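Local atomic coordinates of Rio2 kinase (Chaetomium thermophilum, PDB entry 4GYI), a protein that probably phosphorylates serine and threonine residues with ATP and magnesium, as an atypical RIO-type kinase, and acts in maturation of the pre-40S ribosomal subunit. Residues 198-204 against 284-289. Sequence-based numbering, arbitrary orientation.
Sequences MRQVSSV and FFERRF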
ATOM      1  N   MET A 198       2.159   0.997  17.785  1.00 33.78           N
ATOM      2  CA  MET A 198       2.976   1.021  19.001  1.00 35.70           C
ATOM      3  C   MET A 198       3.303   2.453  19.473  1.00 33.97           C
ATOM      4  O   MET A 198       3.440   2.709  20.663  1.00 35.28           O
ATOM      5  CB  MET A 198       4.268   0.217  18.774  1.00 31.57           C
ATOM      6  CG  MET A 198       5.149   0.091  20.002  1.00 37.99           C
ATOM      7  SD  MET A 198       6.501  -1.077  19.691  1.00 43.09           S
ATOM      8  CE  MET A 198       7.287  -0.342  18.242  1.00 37.83           C
ATOM      9  N   ARG A 199       3.414   3.381  18.527  1.00 35.76           N
ATOM     10  CA  ARG A 199       3.688   4.779  18.836  1.00 41.54           C
ATOM     11  C   ARG A 199       2.791   5.303  19.958  1.00 49.46           C
ATOM     12  O   ARG A 199       3.233   6.083  20.799  1.00 44.77           O
ATOM     13  CB  ARG A 199       3.484   5.637  17.577  1.00 48.34           C
ATOM     14  CG  ARG A 199       3.775   7.121  17.763  1.00 61.91           C
ATOM     15  CD  ARG A 199       2.596   7.992  17.330  1.00 80.43           C
ATOM     16  NE  ARG A 199       1.537   8.065  18.340  1.00 95.98           N
ATOM     17  CZ  ARG A 199       1.507   8.954  19.332  1.00110.01           C
ATOM     18  NH1 ARG A 199       2.479   9.849  19.455  1.00115.82           N
ATOM     19  NH2 ARG A 199       0.509   8.947  20.208  1.00112.98           N
ATOM     20  N   GLN A 200       1.538   4.855  19.987  1.00 43.08           N
ATOM     21  CA  GLN A 200       0.582   5.401  20.945  1.00 46.17           C
ATOM     22  C   GLN A 200       0.274   4.483  22.118  1.00 48.27           C
ATOM     23  O   GLN A 200      -0.626   4.775  22.916  1.00 56.99           O
ATOM     24  CB  GLN A 200      -0.711   5.834  20.241  1.00 45.42           C
ATOM     25  CG  GLN A 200      -1.320   4.782  19.364  1.00 43.51           C
ATOM     26  CD  GLN A 200      -2.564   5.277  18.630  1.00 53.11           C
ATOM     27  OE1 GLN A 200      -2.497   5.698  17.471  1.00 50.55           O
ATOM     28  NE2 GLN A 200      -3.708   5.213  19.303  1.00 50.67           N
ATOM     29  N   VAL A 201       1.018   3.383  22.229  1.00 47.36           N
ATOM     30  CA  VAL A 201       0.810   2.443  23.331  1.00 48.99           C
ATOM     31  C   VAL A 201       0.962   3.197  24.648  1.00 48.83           C
ATOM     32  O   VAL A 201       1.946   3.915  24.853  1.00 48.12           O
ATOM     33  CB  VAL A 201       1.752   1.206  23.248  1.00 41.11           C
ATOM     34  CG1 VAL A 201       3.192   1.583  23.581  1.00 44.58           C
ATOM     35  CG2 VAL A 201       1.247   0.085  24.153  1.00 37.52           C
ATOM     36  N   SER A 202      -0.045   3.085  25.511  1.00 54.70           N
ATOM     37  CA  SER A 202      -0.116   3.962  26.678  1.00 68.20           C
ATOM     38  C   SER A 202       0.714   3.482  27.860  1.00 71.27           C
ATOM     39  O   SER A 202       1.204   4.301  28.632  1.00 78.22           O
ATOM     40  CB  SER A 202      -1.562   4.232  27.105  1.00 70.46           C
ATOM     41  OG  SER A 202      -2.252   3.031  27.416  1.00 70.94           O
ATOM     42  N   SER A 203       0.880   2.170  28.001  1.00 70.76           N
ATOM     43  CA  SER A 203       1.682   1.647  29.103  1.00 82.31           C
ATOM     44  C   SER A 203       2.265   0.272  28.826  1.00 69.55           C
ATOM     45  O   SER A 203       1.534  -0.685  28.551  1.00 63.38           O
ATOM     46  CB  SER A 203       0.873   1.607  30.407  1.00 94.93           C
ATOM     47  OG  SER A 203       0.050   0.453  30.462  1.00 99.65           O
ATOM     48  N   VAL A 204       3.589   0.185  28.917  1.00 61.21           N
ATOM     49  CA  VAL A 204       4.275  -1.094  28.840  1.00 49.96           C
ATOM     50  C   VAL A 204       5.094  -1.330  30.108  1.00 59.29           C
ATOM     51  O   VAL A 204       6.165  -0.748  30.285  1.00 60.83           O
ATOM     52  CB  VAL A 204       5.182  -1.171  27.613  1.00 47.73           C
ATOM     53  CG1 VAL A 204       5.924  -2.505  27.583  1.00 41.53           C
ATOM     54  CG2 VAL A 204       4.367  -0.979  26.337  1.00 45.83           C
ATOM     55  N   PHE A 284      13.527   3.932  19.575  1.00 37.23           N
ATOM     56  CA  PHE A 284      12.197   4.054  20.152  1.00 39.51           C
ATOM     57  C   PHE A 284      12.152   3.562  21.602  1.00 38.76           C
ATOM     58  O   PHE A 284      11.675   4.267  22.492  1.00 42.66           O
ATOM     59  CB  PHE A 284      11.149   3.321  19.311  1.00 33.61           C
ATOM     60  CG  PHE A 284       9.780   3.358  19.916  1.00 34.06           C
ATOM     61  CD1 PHE A 284       9.012   4.512  19.842  1.00 35.47           C
ATOM     62  CD2 PHE A 284       9.279   2.256  20.600  1.00 36.03           C
ATOM     63  CE1 PHE A 284       7.745   4.561  20.410  1.00 33.86           C
ATOM     64  CE2 PHE A 284       8.032   2.292  21.185  1.00 34.91           C
ATOM     65  CZ  PHE A 284       7.250   3.444  21.078  1.00 32.53           C
ATOM     66  N   PHE A 285      12.686   2.372  21.839  1.00 39.16           N
ATOM     67  CA  PHE A 285      12.725   1.819  23.185  1.00 43.25           C
ATOM     68  C   PHE A 285      13.564   2.636  24.144  1.00 45.77           C
ATOM     69  O   PHE A 285      13.369   2.576  25.349  1.00 45.61           O
ATOM     70  CB  PHE A 285      13.176   0.365  23.167  1.00 37.68           C
ATOM     71  CG  PHE A 285      12.051  -0.581  22.911  1.00 39.14           C
ATOM     72  CD1 PHE A 285      11.579  -1.402  23.908  1.00 43.55           C
ATOM     73  CD2 PHE A 285      11.416  -0.595  21.679  1.00 39.71           C
ATOM     74  CE1 PHE A 285      10.513  -2.255  23.670  1.00 43.11           C
ATOM     75  CE2 PHE A 285      10.361  -1.446  21.438  1.00 36.28           C
ATOM     76  CZ  PHE A 285       9.907  -2.273  22.432  1.00 33.40           C
ATOM     77  N   GLU A 286      14.479   3.426  23.609  1.00 46.10           N
ATOM     78  CA  GLU A 286      15.323   4.222  24.472  1.00 51.02           C
ATOM     79  C   GLU A 286      14.576   5.490  24.866  1.00 48.85           C
ATOM     80  O   GLU A 286      14.533   5.845  26.044  1.00 52.05           O
ATOM     81  CB  GLU A 286      16.652   4.534  23.789  1.00 62.51           C
ATOM     82  CG  GLU A 286      17.768   4.906  24.738  1.00 75.45           C
ATOM     83  CD  GLU A 286      17.637   6.316  25.275  1.00 93.84           C
ATOM     84  OE1 GLU A 286      17.020   7.157  24.582  1.00 91.01           O
ATOM     85  OE2 GLU A 286      18.150   6.582  26.388  1.00107.84           O
ATOM     86  N   ARG A 287      13.973   6.169  23.893  1.00 50.10           N
ATOM     87  CA  ARG A 287      13.274   7.418  24.195  1.00 51.96           C
ATOM     88  C   ARG A 287      11.902   7.232  24.861  1.00 52.40           C
ATOM     89  O   ARG A 287      11.513   8.033  25.713  1.00 55.94           O
ATOM     90  CB  ARG A 287      13.193   8.349  22.972  1.00 55.66           C
ATOM     91  CG  ARG A 287      12.794   7.673  21.678  1.00 74.27           C
ATOM     92  CD  ARG A 287      12.763   8.655  20.501  1.00 83.96           C
ATOM     93  NE  ARG A 287      12.535   7.982  19.217  1.00 84.95           N
ATOM     94  CZ  ARG A 287      11.336   7.735  18.687  1.00 81.19           C
ATOM     95  NH1 ARG A 287      10.231   8.100  19.322  1.00 79.86           N
ATOM     96  NH2 ARG A 287      11.242   7.119  17.515  1.00 79.48           N
ATOM     97  N   ARG A 288      11.185   6.170  24.498  1.00 55.23           N
ATOM     98  CA  ARG A 288       9.826   5.960  25.013  1.00 50.91           C
ATOM     99  C   ARG A 288       9.756   5.213  26.357  1.00 50.51           C
ATOM    100  O   ARG A 288       8.973   5.583  27.232  1.00 55.05           O
ATOM    101  CB  ARG A 288       8.940   5.291  23.948  1.00 57.73           C
ATOM    102  CG  ARG A 288       7.573   4.812  24.440  1.00 58.66           C
ATOM    103  CD  ARG A 288       6.651   5.938  24.898  1.00 64.62           C
ATOM    104  NE  ARG A 288       5.380   5.406  25.403  1.00 76.23           N
ATOM    105  CZ  ARG A 288       5.084   5.224  26.692  1.00 78.03           C
ATOM    106  NH1 ARG A 288       5.959   5.543  27.641  1.00 79.65           N
ATOM    107  NH2 ARG A 288       3.903   4.725  27.037  1.00 69.60           N
ATOM    108  N   PHE A 289      10.569   4.174  26.530  1.00 43.33           N
ATOM    109  CA  PHE A 289      10.537   3.409  27.783  1.00 48.98           C
ATOM    110  C   PHE A 289      11.854   3.461  28.558  1.00 56.91           C
ATOM    111  O   PHE A 289      11.998   2.790  29.580  1.00 63.51           O
ATOM    112  CB  PHE A 289      10.171   1.948  27.526  1.00 51.87           C
ATOM    113  CG  PHE A 289       8.990   1.765  26.617  1.00 47.04           C
ATOM    114  CD1 PHE A 289       7.712   2.091  27.041  1.00 46.54           C
ATOM    115  CD2 PHE A 289       9.159   1.259  25.343  1.00 49.12           C
ATOM    116  CE1 PHE A 289       6.632   1.918  26.211  1.00 51.64           C
ATOM    117  CE2 PHE A 289       8.089   1.079  24.511  1.00 38.50           C
ATOM    118  CZ  PHE A 289       6.820   1.417  24.937  1.00 49.76           C
TER
HETATM  119  O   HOH W   1       4.531   3.014  29.567  1.00 53.22           O
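A Met-aromatic cluster in the C-terminal lobe of the RIO kinase domain joins Met-198 to Phe-284 and Phe-285 on helix 270-289. The unbranched, pliable methionine extends CG to 3.8 Å from CE2 of Phe-284; the bend at chi3 (57°) folds CE back against the same ring, and SD approaches both rings obliquely, 5.0 Å from the centroid of Phe-284. Leu-214 of helix 207-223 and Ile-236 also pack on Met-198.

Farther along, Phe-289 turns the CE1 and CZ rim of its ring to two valines of the loop, compact branched side chains that pack against it: CG1 of Val-201 meets CZ at the ring edge, and CG2 of Val-204 comes in obliquely, 3.7 Å from CE1. The long Arg-288 chain passes over this ring, CG above its centre, and reaches the loop backbone. Its NH2 donates to O of Val-201 at 3.0 Å, almost straight (177°) and within the guanidinium plane, though tilted from the carbonyl plane. A water accepts from N of Val-204 and, weakly, from the same NH2. Were Arg-288 an alanine, the Val-201 carbonyl would probably lose this donor and one face of Phe-289 its cover.

The side chain of Arg-199 lies near that of ADP-binding Phe-234. The contact joins the loop between strand 196-197 and helix 207-223 to helix 270-289, a loop-on-helix packing within the helical lobe of the protein kinase fold.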